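Long-range contacts in DNA polymerase beta (Leishmania infantum, PDB 4P4O), which probably carries out DNA repair synthesis, in base excision repair among other pathways, by adding deoxynucleotides to DNA 3' ends: residues A[243-248]-A[271-276]; A[177-182]-A[199-204]; A[316-321]-A[350-355]; A[123-128]-A[147-152]. All coordinates share one frame; numbering follows the deposited sequence.

Contact 1 of 4, residues A[243-248]-A[271-276]; sequences KYMGMG and RVDIRL. With nucleotides of chain B; nucleotides of chain D.
The guanidinium of Arg271 makes its polar contacts along its edge: Gly246 O of the partner strand, Asp273 OD1 and OP1 of nucleotide DT6 of chain B all lie close to its plane. That of Arg275, salt-bridged to Glu312, has C4' of DA8 of chain D over one face. Both groups rise from the same face of an antiparallel strand pair in the palm sheet of this family X polymerase, where five bridges run from Lys243-Arg275 to Met247-Arg271. Gly246 O is gripped twice, by Val272 N at 2.8 Å and by Arg271 NH1 at 3.0 Å. Arg271 turns back toward that carbonyl because its chain folds at chi2 (-85°) and chi3 (-61°); Met247 SD then rests against its CD, 3.7 Å away. The end-on grip on Asp273 puts both NH1 and NH2 on OD1, the NH2-OD1 bond measuring 2.9 Å, while NH2 also donates almost straight (171°) to OP1 of DT6. Asp273 OD2 lies close to the like-charged OD1 of Asp198, which binds magnesium; the Arg271 grip probably offsets some of that charge. On the opposite face of the sheet, Tyr244 CD2 meets Ile274 CD1 at 3.9 Å, and Val224 and Leu220 of helix 219-229 pack on this pair. Lys243, extended throughout, passes its CG 3.6 Å from Arg275 CD and reaches the bound DNA, where its NZ is hydrogen-bonded to O4' of DT6 of chain B at 2.9 Å.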
# COMPACT_ATOMS: atom_id res chain seq x y z
N LYS A 243 2.49 -3.42 -8.92
CA LYS A 243 2.39 -3.69 -7.49
C LYS A 243 2.50 -5.18 -7.17
O LYS A 243 1.79 -6.02 -7.73
CB LYS A 243 1.06 -3.14 -6.93
CG LYS A 243 0.87 -3.40 -5.43
CD LYS A 243 -0.49 -2.89 -4.94
CE LYS A 243 -0.57 -2.82 -3.41
NZ LYS A 243 -1.95 -2.48 -2.91
N TYR A 244 3.39 -5.51 -6.25
CA TYR A 244 3.50 -6.87 -5.76
C TYR A 244 3.13 -6.88 -4.27
O TYR A 244 3.59 -6.03 -3.52
CB TYR A 244 4.92 -7.41 -5.96
CG TYR A 244 5.19 -8.64 -5.12
CD1 TYR A 244 4.92 -9.91 -5.61
CD2 TYR A 244 5.65 -8.52 -3.81
CE1 TYR A 244 5.15 -11.05 -4.83
CE2 TYR A 244 5.88 -9.65 -3.01
CZ TYR A 244 5.62 -10.91 -3.53
OH TYR A 244 5.85 -12.03 -2.76
N MET A 245 2.28 -7.82 -3.86
CA MET A 245 1.99 -8.01 -2.43
C MET A 245 2.24 -9.47 -2.07
O MET A 245 1.65 -10.36 -2.69
CB MET A 245 0.53 -7.71 -2.09
CG MET A 245 0.06 -6.29 -2.34
SD MET A 245 -1.59 -6.06 -1.60
CE MET A 245 -2.58 -7.17 -2.59
N GLY A 246 3.07 -9.72 -1.07
CA GLY A 246 3.37 -11.08 -0.68
C GLY A 246 4.04 -11.19 0.67
O GLY A 246 3.95 -10.28 1.49
N MET A 247 4.70 -12.32 0.89
CA MET A 247 5.34 -12.61 2.16
C MET A 247 6.83 -12.80 1.93
O MET A 247 7.24 -13.61 1.09
CB MET A 247 4.76 -13.90 2.76
CG MET A 247 3.26 -13.86 2.99
SD MET A 247 2.78 -12.63 4.23
CE MET A 247 3.88 -13.01 5.59
N GLY A 248 7.64 -12.05 2.68
CA GLY A 248 9.08 -12.18 2.57
C GLY A 248 9.71 -12.54 3.91
O GLY A 248 9.28 -12.05 4.96
N ARG A 271 4.77 -9.37 5.73
CA ARG A 271 4.09 -8.79 4.59
C ARG A 271 5.03 -7.80 3.91
O ARG A 271 5.59 -6.89 4.54
CB ARG A 271 2.76 -8.13 5.02
CG ARG A 271 1.63 -9.15 5.22
CD ARG A 271 0.93 -9.49 3.90
NE ARG A 271 0.34 -8.27 3.34
CZ ARG A 271 0.84 -7.59 2.31
NH1 ARG A 271 1.91 -8.03 1.66
NH2 ARG A 271 0.24 -6.46 1.91
N VAL A 272 5.24 -8.03 2.62
CA VAL A 272 6.09 -7.18 1.80
C VAL A 272 5.30 -6.68 0.61
O VAL A 272 4.73 -7.49 -0.14
CB VAL A 272 7.34 -7.95 1.30
CG1 VAL A 272 8.16 -7.07 0.34
CG2 VAL A 272 8.19 -8.38 2.49
N ASP A 273 5.24 -5.36 0.46
CA ASP A 273 4.69 -4.71 -0.73
C ASP A 273 5.81 -4.07 -1.53
O ASP A 273 6.67 -3.37 -0.97
CB ASP A 273 3.68 -3.61 -0.37
CG ASP A 273 2.39 -4.16 0.20
OD1 ASP A 273 2.11 -5.37 0.03
OD2 ASP A 273 1.65 -3.37 0.82
N ILE A 274 5.81 -4.28 -2.83
CA ILE A 274 6.74 -3.58 -3.69
C ILE A 274 5.97 -2.81 -4.75
O ILE A 274 5.10 -3.38 -5.43
CB ILE A 274 7.72 -4.55 -4.38
CG1 ILE A 274 8.34 -5.48 -3.34
CG2 ILE A 274 8.83 -3.77 -5.15
CD1 ILE A 274 9.11 -6.67 -3.95
N ARG A 275 6.26 -1.51 -4.85
CA ARG A 275 5.65 -0.66 -5.88
C ARG A 275 6.70 -0.16 -6.89
O ARG A 275 7.70 0.43 -6.51
CB ARG A 275 4.95 0.55 -5.26
CG ARG A 275 3.72 0.21 -4.39
CD ARG A 275 2.52 -0.25 -5.24
NE ARG A 275 2.15 0.72 -6.29
CZ ARG A 275 1.10 1.54 -6.23
NH1 ARG A 275 0.31 1.51 -5.16
NH2 ARG A 275 0.83 2.39 -7.22
N LEU A 276 6.46 -0.41 -8.17
CA LEU A 276 7.36 0.08 -9.21
C LEU A 276 6.91 1.47 -9.65
O LEU A 276 5.76 1.66 -10.07
CB LEU A 276 7.35 -0.89 -10.39
CG LEU A 276 8.17 -0.51 -11.62
CD1 LEU A 276 9.67 -0.30 -11.26
CD2 LEU A 276 7.99 -1.58 -12.71
P DT B 6 -3.20 -4.54 2.90
OP1 DT B 6 -2.09 -5.26 3.58
OP2 DT B 6 -4.33 -4.06 3.71
O5' DT B 6 -2.62 -3.29 2.09
C5' DT B 6 -1.51 -3.38 1.20
C4' DT B 6 -1.24 -2.01 0.58
O4' DT B 6 -2.38 -1.60 -0.22
C3' DT B 6 -1.08 -0.86 1.58
C2' DT B 6 -1.45 0.36 0.75
C1' DT B 6 -2.46 -0.20 -0.26
N1 DT B 6 -3.88 0.18 0.00
C2 DT B 6 -4.33 1.32 -0.63
O2 DT B 6 -3.62 1.98 -1.35
N3 DT B 6 -5.63 1.63 -0.40
C4 DT B 6 -6.51 0.95 0.41
O4 DT B 6 -7.66 1.37 0.55
C5 DT B 6 -6.01 -0.24 1.06
C7 DT B 6 -6.93 -1.05 1.96
C6 DT B 6 -4.72 -0.57 0.83
P DC D 9 -1.11 -3.69 -10.63
OP1 DC D 9 0.31 -4.10 -10.72
OP2 DC D 9 -1.82 -3.23 -11.84
O5' DC D 9 -1.98 -4.87 -10.00
C5' DC D 9 -1.68 -5.40 -8.71
C4' DC D 9 -2.57 -6.60 -8.38
O4' DC D 9 -3.85 -6.10 -7.92
C3' DC D 9 -2.87 -7.59 -9.52
O3' DC D 9 -2.86 -8.88 -8.88
C2' DC D 9 -4.25 -7.11 -10.00
C1' DC D 9 -4.91 -6.67 -8.68
N1 DC D 9 -6.04 -5.65 -8.76
C2 DC D 9 -7.24 -5.90 -8.07
O2 DC D 9 -7.39 -6.96 -7.43
N3 DC D 9 -8.24 -4.98 -8.14
C4 DC D 9 -8.08 -3.85 -8.84
N4 DC D 9 -9.12 -3.01 -8.86
C5 DC D 9 -6.86 -3.57 -9.55
C6 DC D 9 -5.89 -4.49 -9.49
P DA D 8 -3.04 2.63 -10.50
OP1 DA D 8 -1.81 2.85 -11.30
OP2 DA D 8 -4.33 2.65 -11.20
O5' DA D 8 -2.94 1.25 -9.70
C5' DA D 8 -1.84 0.99 -8.83
C4' DA D 8 -1.81 -0.49 -8.50
O4' DA D 8 -2.80 -0.85 -7.50
C3' DA D 8 -2.07 -1.42 -9.69
O3' DA D 8 -1.21 -2.53 -9.51
C2' DA D 8 -3.56 -1.76 -9.55
C1' DA D 8 -3.77 -1.73 -8.04
N9 DA D 8 -5.09 -1.23 -7.64
C8 DA D 8 -5.72 -0.09 -8.06
N7 DA D 8 -6.91 0.10 -7.53
C5 DA D 8 -7.08 -1.01 -6.70
C6 DA D 8 -8.11 -1.42 -5.84
N6 DA D 8 -9.25 -0.74 -5.67
N1 DA D 8 -7.94 -2.57 -5.16
C2 DA D 8 -6.81 -3.27 -5.33
N3 DA D 8 -5.77 -2.99 -6.10
C4 DA D 8 -5.96 -1.84 -6.76

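Contact 2 of 4, residues A[177-182]-A[199-204]; sequences KDFSIL and AILSRT
Lys177 and Thr204 meet through water, which donates to Lys177 O and hydrogen-bonds Thr204 OG1, while the CG2 methyl of Thr204 lies 3.6 Å from the same Lys177 carbonyl oxygen. Next, Asp178 O accepts from Thr204 N at 2.9 Å. The Asp178 carboxylate runs alongside the Arg203 side chain, but the ion pair is long, OD2 to NH2 being 3.8 Å; a second water bridges OD2 to NH1, and Arg203 NH2 has a closer partner in Pro208 O. At Phe179 the pairing becomes regular antiparallel sheet, part of the polymerase palm. Arg203 CG sits over one face of the Phe179 ring, 3.8 Å from its centroid and 24° off the normal, a CH-pi contact; the guanidinium beyond it stands nearly perpendicular to the ring (89°), so it does not stack. The bend at Arg203 chi3 (60°) lets NH1 come back to 3.5 Å from Phe179 CE1. Ser180 exchanges both backbone bonds with Ser202, and a third water joins Ser180 O, Ile200 O and Ser202 OG. Ile181 then crosses Leu201, CD1 to CD1 at 3.9 Å, beside Cys171 of helix 157-175, and Leu182 pairs with Ile200, its O accepting from Ile200 N at 2.8 Å. Five backbone hydrogen bonds thus hold the segments and waters bridge along them, whereas the long, water-bridged Asp178-Arg203 ion pair probably adds little.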
# COMPACT_ATOMS: atom_id res chain seq x y z
N LYS A 177 22.84 -0.87 -11.13
CA LYS A 177 22.90 0.45 -10.52
C LYS A 177 21.86 1.45 -11.08
O LYS A 177 21.66 2.51 -10.49
CB LYS A 177 24.32 1.02 -10.65
CG LYS A 177 24.66 1.41 -12.07
CD LYS A 177 25.93 2.25 -12.13
CE LYS A 177 26.16 2.76 -13.55
NZ LYS A 177 27.40 3.59 -13.68
N ASP A 178 21.22 1.11 -12.19
CA ASP A 178 20.16 1.95 -12.73
C ASP A 178 18.91 1.96 -11.84
O ASP A 178 18.03 2.80 -12.03
CB ASP A 178 19.72 1.51 -14.13
CG ASP A 178 20.74 1.84 -15.20
OD1 ASP A 178 21.71 2.58 -14.92
OD2 ASP A 178 20.56 1.36 -16.34
N PHE A 179 18.84 1.02 -10.89
CA PHE A 179 17.64 0.89 -10.05
C PHE A 179 17.89 1.19 -8.59
O PHE A 179 19.01 1.13 -8.11
CB PHE A 179 16.99 -0.49 -10.21
CG PHE A 179 16.16 -0.62 -11.44
CD1 PHE A 179 16.75 -0.95 -12.66
CD2 PHE A 179 14.79 -0.38 -11.40
CE1 PHE A 179 15.98 -1.06 -13.81
CE2 PHE A 179 14.02 -0.49 -12.54
CZ PHE A 179 14.61 -0.82 -13.75
N SER A 180 16.82 1.50 -7.88
CA SER A 180 16.94 1.86 -6.48
C SER A 180 15.74 1.34 -5.68
O SER A 180 14.61 1.27 -6.17
CB SER A 180 17.09 3.39 -6.36
OG SER A 180 16.92 3.81 -5.03
N ILE A 181 16.01 0.97 -4.43
CA ILE A 181 14.98 0.50 -3.53
C ILE A 181 14.93 1.43 -2.34
O ILE A 181 15.96 1.76 -1.77
CB ILE A 181 15.31 -0.90 -2.96
CG1 ILE A 181 14.95 -2.00 -3.96
CG2 ILE A 181 14.54 -1.14 -1.66
CD1 ILE A 181 13.45 -2.25 -4.06
N LEU A 182 13.74 1.86 -1.95
CA LEU A 182 13.58 2.61 -0.70
C LEU A 182 12.42 2.05 0.12
O LEU A 182 11.34 1.79 -0.40
CB LEU A 182 13.36 4.10 -0.99
CG LEU A 182 13.15 5.01 0.23
CD1 LEU A 182 14.46 5.23 1.00
CD2 LEU A 182 12.53 6.33 -0.19
N ALA A 199 7.98 -1.17 0.05
CA ALA A 199 9.13 -0.81 -0.76
C ALA A 199 8.73 -0.07 -2.03
O ALA A 199 7.69 -0.36 -2.64
CB ALA A 199 9.95 -2.04 -1.11
N ILE A 200 9.57 0.89 -2.43
CA ILE A 200 9.45 1.53 -3.73
C ILE A 200 10.65 1.12 -4.53
O ILE A 200 11.78 1.28 -4.07
CB ILE A 200 9.47 3.07 -3.65
CG1 ILE A 200 8.29 3.60 -2.84
CG2 ILE A 200 9.45 3.69 -5.07
CD1 ILE A 200 8.36 5.11 -2.64
N LEU A 201 10.39 0.61 -5.74
CA LEU A 201 11.44 0.29 -6.68
C LEU A 201 11.37 1.30 -7.82
O LEU A 201 10.31 1.53 -8.40
CB LEU A 201 11.25 -1.14 -7.20
CG LEU A 201 12.16 -1.60 -8.35
CD1 LEU A 201 13.66 -1.70 -7.91
CD2 LEU A 201 11.65 -2.94 -8.95
N SER A 202 12.50 1.93 -8.14
CA SER A 202 12.50 2.94 -9.18
C SER A 202 13.87 3.10 -9.85
O SER A 202 14.90 2.73 -9.29
CB SER A 202 12.00 4.28 -8.63
OG SER A 202 12.84 4.78 -7.61
N ARG A 203 13.87 3.63 -11.06
CA ARG A 203 15.10 3.98 -11.75
C ARG A 203 15.69 5.27 -11.18
O ARG A 203 14.98 6.21 -10.82
CB ARG A 203 14.88 4.07 -13.26
CG ARG A 203 14.51 2.72 -13.88
CD ARG A 203 14.21 2.82 -15.37
NE ARG A 203 15.35 3.31 -16.12
CZ ARG A 203 16.32 2.54 -16.60
NH1 ARG A 203 16.28 1.23 -16.41
NH2 ARG A 203 17.33 3.08 -17.27
N THR A 204 17.01 5.30 -11.06
CA THR A 204 17.69 6.48 -10.53
C THR A 204 17.57 7.66 -11.49
O THR A 204 17.12 7.51 -12.63
CB THR A 204 19.16 6.21 -10.32
OG1 THR A 204 19.76 5.92 -11.59
CG2 THR A 204 19.36 5.02 -9.37
O HOH W 1 22.35 5.20 -11.34
O HOH W 2 18.57 -0.66 -16.85
O HOH W 3 13.11 3.57 -5.17

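Contact 3 of 4, residues A[316-321]-A[350-355]; sequences FKLGTP and EDKRVE
Lys352 O receives two donors from the facing segment: the backbone N-H of Lys317, in a 2.8 Å hydrogen bond (161° at the hydrogen) that arrives tilted from the carbonyl plane, and the weaker C-H of Phe316, whose CA is 3.4 Å from the same oxygen. The Lys352 chain then turns along the other backbone, its CD 3.5 Å from Lys317 O and its CG against Leu318 CD2. Phe316 and Arg353 form the single bridge of this pair, a non-hydrogen-bonded antiparallel one. It attaches a short, weakly bonded strand, about 353-354, to strand 314-317, whose other edge is taken by 308-311, giving the small three-stranded sheet of the polymerase thumb. The Phe316 ring reaches under one face of the Arg353 guanidinium with CZ 4.0 Å from NH2, but the two planes are inclined by 60°, so the groups do not stack flat. Glu350 grips that guanidinium side-on: NE to OE2 at 2.7 Å and NH2 to OE1 at 3.0 Å make a two-point salt bridge, in which OE1 uses its syn lone pair. The type I turn from Glu350 to Arg353 brings the pair together, closed by its own Arg353 N to Glu350 O bond, and Tyr313 O holds the guanidinium further through NH1. Leu349 and Pro345 pack round the Phe316 ring, and beyond the bridge Lys317 CB touches Val354 CG2 at 4.1 Å.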
# COMPACT_ATOMS: atom_id res chain seq x y z
N PHE A 316 -0.88 17.37 -10.10
CA PHE A 316 -1.47 17.81 -11.35
C PHE A 316 -2.40 18.99 -11.10
O PHE A 316 -3.31 18.92 -10.27
CB PHE A 316 -2.23 16.65 -12.01
CG PHE A 316 -1.38 15.42 -12.21
CD1 PHE A 316 -0.63 15.25 -13.37
CD2 PHE A 316 -1.33 14.43 -11.23
CE1 PHE A 316 0.18 14.13 -13.55
CE2 PHE A 316 -0.53 13.29 -11.41
CZ PHE A 316 0.22 13.14 -12.57
N LYS A 317 -2.16 20.09 -11.80
CA LYS A 317 -2.99 21.26 -11.61
C LYS A 317 -4.18 21.21 -12.57
O LYS A 317 -4.06 21.51 -13.75
CB LYS A 317 -2.17 22.55 -11.77
CG LYS A 317 -2.94 23.83 -11.37
CD LYS A 317 -2.04 25.08 -11.38
CE LYS A 317 -2.62 26.24 -10.56
NZ LYS A 317 -3.95 26.67 -11.08
N LEU A 318 -5.34 20.84 -12.04
CA LEU A 318 -6.54 20.67 -12.85
C LEU A 318 -7.36 21.95 -13.06
O LEU A 318 -8.05 22.09 -14.07
CB LEU A 318 -7.43 19.59 -12.25
CG LEU A 318 -6.79 18.24 -11.93
CD1 LEU A 318 -7.87 17.26 -11.51
CD2 LEU A 318 -5.98 17.71 -13.12
N GLY A 319 -7.32 22.87 -12.10
CA GLY A 319 -8.00 24.15 -12.27
C GLY A 319 -9.30 24.17 -11.51
O GLY A 319 -9.40 23.59 -10.43
N THR A 320 -10.31 24.83 -12.07
CA THR A 320 -11.61 24.94 -11.42
C THR A 320 -12.28 23.58 -11.39
O THR A 320 -11.87 22.68 -12.10
CB THR A 320 -12.54 25.95 -12.12
OG1 THR A 320 -12.99 25.39 -13.36
CG2 THR A 320 -11.81 27.27 -12.37
N PRO A 321 -13.31 23.43 -10.54
CA PRO A 321 -13.95 22.12 -10.37
C PRO A 321 -14.61 21.63 -11.65
O PRO A 321 -14.71 20.41 -11.84
CB PRO A 321 -15.00 22.39 -9.29
CG PRO A 321 -14.48 23.56 -8.54
CD PRO A 321 -13.82 24.42 -9.57
N GLU A 350 -0.84 14.41 -18.19
CA GLU A 350 0.57 14.76 -18.05
C GLU A 350 0.79 16.26 -18.32
O GLU A 350 1.65 16.88 -17.70
CB GLU A 350 1.43 13.89 -18.98
CG GLU A 350 2.91 14.16 -18.91
CD GLU A 350 3.54 13.77 -17.57
OE1 GLU A 350 3.06 12.82 -16.90
OE2 GLU A 350 4.51 14.43 -17.18
N ASP A 351 0.00 16.84 -19.22
CA ASP A 351 0.07 18.27 -19.48
C ASP A 351 -0.28 19.11 -18.25
O ASP A 351 -0.04 20.31 -18.23
CB ASP A 351 -0.88 18.66 -20.61
CG ASP A 351 -0.36 18.27 -21.97
OD1 ASP A 351 0.84 17.95 -22.07
OD2 ASP A 351 -1.15 18.30 -22.94
N LYS A 352 -0.88 18.48 -17.24
CA LYS A 352 -1.33 19.19 -16.05
C LYS A 352 -0.27 19.11 -14.96
O LYS A 352 -0.39 19.76 -13.93
CB LYS A 352 -2.64 18.61 -15.51
CG LYS A 352 -3.80 18.66 -16.52
CD LYS A 352 -4.05 20.08 -16.97
CE LYS A 352 -4.97 20.16 -18.20
NZ LYS A 352 -6.10 19.18 -18.16
N ARG A 353 0.76 18.30 -15.21
CA ARG A 353 1.78 18.04 -14.20
C ARG A 353 2.51 19.29 -13.75
O ARG A 353 2.98 20.07 -14.58
CB ARG A 353 2.84 17.03 -14.69
CG ARG A 353 3.91 16.77 -13.60
CD ARG A 353 5.02 15.81 -14.05
NE ARG A 353 4.52 14.50 -14.44
CZ ARG A 353 4.35 13.48 -13.61
NH1 ARG A 353 4.64 13.62 -12.32
NH2 ARG A 353 3.88 12.32 -14.06
N VAL A 354 2.61 19.47 -12.44
CA VAL A 354 3.59 20.39 -11.87
C VAL A 354 4.80 19.55 -11.46
O VAL A 354 4.71 18.70 -10.57
CB VAL A 354 3.04 21.14 -10.66
CG1 VAL A 354 4.11 21.98 -10.01
CG2 VAL A 354 1.85 22.02 -11.09
N GLU A 355 5.93 19.75 -12.14
CA GLU A 355 7.11 18.95 -11.85
C GLU A 355 7.64 19.25 -10.46
O GLU A 355 7.71 20.41 -10.06
CB GLU A 355 8.22 19.21 -12.85
CG GLU A 355 7.97 18.66 -14.22
CD GLU A 355 9.08 19.02 -15.18
OE1 GLU A 355 10.25 18.65 -14.92
OE2 GLU A 355 8.80 19.72 -16.18

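Contact 4 of 4, residues A[123-128]-A[147-152]; sequences TVDELL and YFYDIN
Leu128 and Phe148 mark the nearest approach of the two backbones, with their CA atoms 8.7 Å apart, a spacing at which the short helices 124-130 and 148-151 meet only by side chains. Both belong to the fingers part of this family X polymerase. Thr123 takes the N-cap position of the first helix without a side-chain capping bond, although Glu100 OE2 accepts from the next amide, Val124 N; Tyr147 is the junction residue, just past helix 139-146 and at the N-cap position of 148-151. Val124 and Phe148 come from opposite directions. Val124 CG1 sits over one face of the Phe148 ring, 3.7 Å from the centroid and 15° off the normal, which makes a CH-pi contact, with CE2 the nearest ring atom at 3.6 Å. Phe148 offers this face because its CG stands anti to the backbone N (chi1 176°), which sends the ring across to the first helix. Leu128 CD2 adds a looser apolar contact with Phe148 CB at 4.4 Å. Farther out, Leu128 CD1 is modelled tightly against the Tyr149 ring, and Asp125 OD1 lies in the plane of that ring, beside its hydroxyl. The modelled bond from Tyr149 OH to Asp125 OD1, at 2.3 Å, is too short to be trusted in detail, so the pairing is plausible but its length is doubtful, a doubt the tight Leu128 approach shares. Ile145 of helix 139-146 packs on Leu128. The sound evidence for cohesion is therefore apolar, a buried methyl-on-ring contact, with the Asp125-Tyr149 polar pair lying at the exposed margin.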
# COMPACT_ATOMS: atom_id res chain seq x y z
N THR A 123 -14.94 -17.65 13.78
CA THR A 123 -13.62 -17.31 14.28
C THR A 123 -12.52 -17.55 13.24
O THR A 123 -12.65 -18.43 12.39
CB THR A 123 -13.31 -18.15 15.54
OG1 THR A 123 -14.10 -17.67 16.64
CG2 THR A 123 -11.86 -18.07 15.90
N VAL A 124 -11.46 -16.76 13.31
CA VAL A 124 -10.28 -17.01 12.49
C VAL A 124 -9.79 -18.45 12.65
O VAL A 124 -9.46 -19.11 11.67
CB VAL A 124 -9.13 -16.05 12.83
CG1 VAL A 124 -7.91 -16.38 11.99
CG2 VAL A 124 -9.55 -14.62 12.62
N ASP A 125 -9.75 -18.94 13.89
CA ASP A 125 -9.21 -20.27 14.16
C ASP A 125 -10.03 -21.36 13.47
O ASP A 125 -9.49 -22.35 12.96
CB ASP A 125 -9.07 -20.52 15.66
CG ASP A 125 -8.00 -19.65 16.30
OD1 ASP A 125 -7.10 -19.18 15.57
OD2 ASP A 125 -8.05 -19.41 17.53
N GLU A 126 -11.34 -21.16 13.43
CA GLU A 126 -12.22 -22.07 12.72
C GLU A 126 -11.94 -21.99 11.22
O GLU A 126 -11.95 -23.01 10.54
CB GLU A 126 -13.67 -21.74 13.02
CG GLU A 126 -14.02 -21.92 14.49
CD GLU A 126 -15.33 -21.28 14.86
OE1 GLU A 126 -15.83 -20.43 14.10
OE2 GLU A 126 -15.86 -21.61 15.93
N LEU A 127 -11.69 -20.78 10.73
CA LEU A 127 -11.33 -20.58 9.33
C LEU A 127 -10.03 -21.30 8.98
O LEU A 127 -9.95 -21.96 7.94
CB LEU A 127 -11.23 -19.09 8.98
CG LEU A 127 -10.76 -18.78 7.54
CD1 LEU A 127 -11.67 -19.43 6.50
CD2 LEU A 127 -10.69 -17.28 7.29
N LEU A 128 -9.01 -21.18 9.83
CA LEU A 128 -7.75 -21.89 9.59
C LEU A 128 -7.98 -23.39 9.50
O LEU A 128 -7.44 -24.05 8.61
CB LEU A 128 -6.70 -21.60 10.67
CG LEU A 128 -6.41 -20.12 10.95
CD1 LEU A 128 -5.24 -19.97 11.90
CD2 LEU A 128 -6.16 -19.35 9.68
N TYR A 147 -0.65 -17.58 6.44
CA TYR A 147 0.31 -16.74 7.15
C TYR A 147 -0.29 -15.84 8.23
O TYR A 147 0.39 -14.99 8.78
CB TYR A 147 1.10 -15.89 6.15
CG TYR A 147 2.06 -16.70 5.31
CD1 TYR A 147 3.35 -16.96 5.76
CD2 TYR A 147 1.68 -17.22 4.08
CE1 TYR A 147 4.24 -17.69 5.00
CE2 TYR A 147 2.56 -17.97 3.31
CZ TYR A 147 3.84 -18.19 3.79
OH TYR A 147 4.75 -18.92 3.06
N PHE A 148 -1.57 -16.05 8.53
CA PHE A 148 -2.28 -15.17 9.45
C PHE A 148 -1.49 -14.82 10.72
O PHE A 148 -1.35 -13.64 11.05
CB PHE A 148 -3.65 -15.74 9.82
CG PHE A 148 -4.36 -14.91 10.85
CD1 PHE A 148 -4.97 -13.72 10.48
CD2 PHE A 148 -4.39 -15.29 12.18
CE1 PHE A 148 -5.62 -12.92 11.42
CE2 PHE A 148 -5.04 -14.51 13.12
CZ PHE A 148 -5.66 -13.33 12.74
N TYR A 149 -0.99 -15.83 11.42
CA TYR A 149 -0.31 -15.60 12.70
C TYR A 149 0.98 -14.80 12.56
O TYR A 149 1.26 -13.93 13.39
CB TYR A 149 -0.06 -16.93 13.44
CG TYR A 149 -1.35 -17.62 13.88
CD1 TYR A 149 -2.34 -16.92 14.55
CD2 TYR A 149 -1.58 -18.95 13.59
CE1 TYR A 149 -3.52 -17.54 14.94
CE2 TYR A 149 -2.75 -19.58 13.97
CZ TYR A 149 -3.71 -18.87 14.65
OH TYR A 149 -4.88 -19.50 15.03
N ASP A 150 1.77 -15.08 11.52
CA ASP A 150 2.97 -14.29 11.23
C ASP A 150 2.62 -12.87 10.85
O ASP A 150 3.29 -11.93 11.26
CB ASP A 150 3.78 -14.92 10.10
CG ASP A 150 4.66 -16.05 10.56
OD1 ASP A 150 4.53 -16.46 11.74
OD2 ASP A 150 5.49 -16.53 9.76
N ILE A 151 1.57 -12.70 10.04
CA ILE A 151 1.13 -11.37 9.64
C ILE A 151 0.73 -10.52 10.86
O ILE A 151 0.96 -9.32 10.88
CB ILE A 151 -0.01 -11.44 8.59
CG1 ILE A 151 0.53 -12.00 7.27
CG2 ILE A 151 -0.63 -10.05 8.35
CD1 ILE A 151 -0.53 -12.64 6.40
N ASN A 152 0.16 -11.14 11.90
CA ASN A 152 -0.24 -10.38 13.09
C ASN A 152 0.88 -9.99 14.04
O ASN A 152 0.65 -9.31 15.03
CB ASN A 152 -1.33 -11.11 13.88
CG ASN A 152 -2.66 -11.09 13.18
OD1 ASN A 152 -2.85 -10.41 12.16
ND2 ASN A 152 -3.61 -11.84 13.73

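From the N terminus, contact 4 comes first, closing the fingers loop between 123-128 and 147-152. Contact 2 follows, joining 177-182 to 199-204 in the palm; contact 1 brings 243-248 and 271-276 together; contact 3 closes last, in the thumb. The four are strictly in series, so none nests in or crosses another. Contacts 1 and 2 share one sheet, since strands 193-203 and 270-277 run side by side, with probable hydrogen bonds from Ala199 N to Asp273 O and from Leu201 N to Arg275 O. Fingers and palm meet where Ile151 packs on Met247 and Arg271. Contact 3 touches none of the others, and its centre lies about 45 Å from that of contact 4.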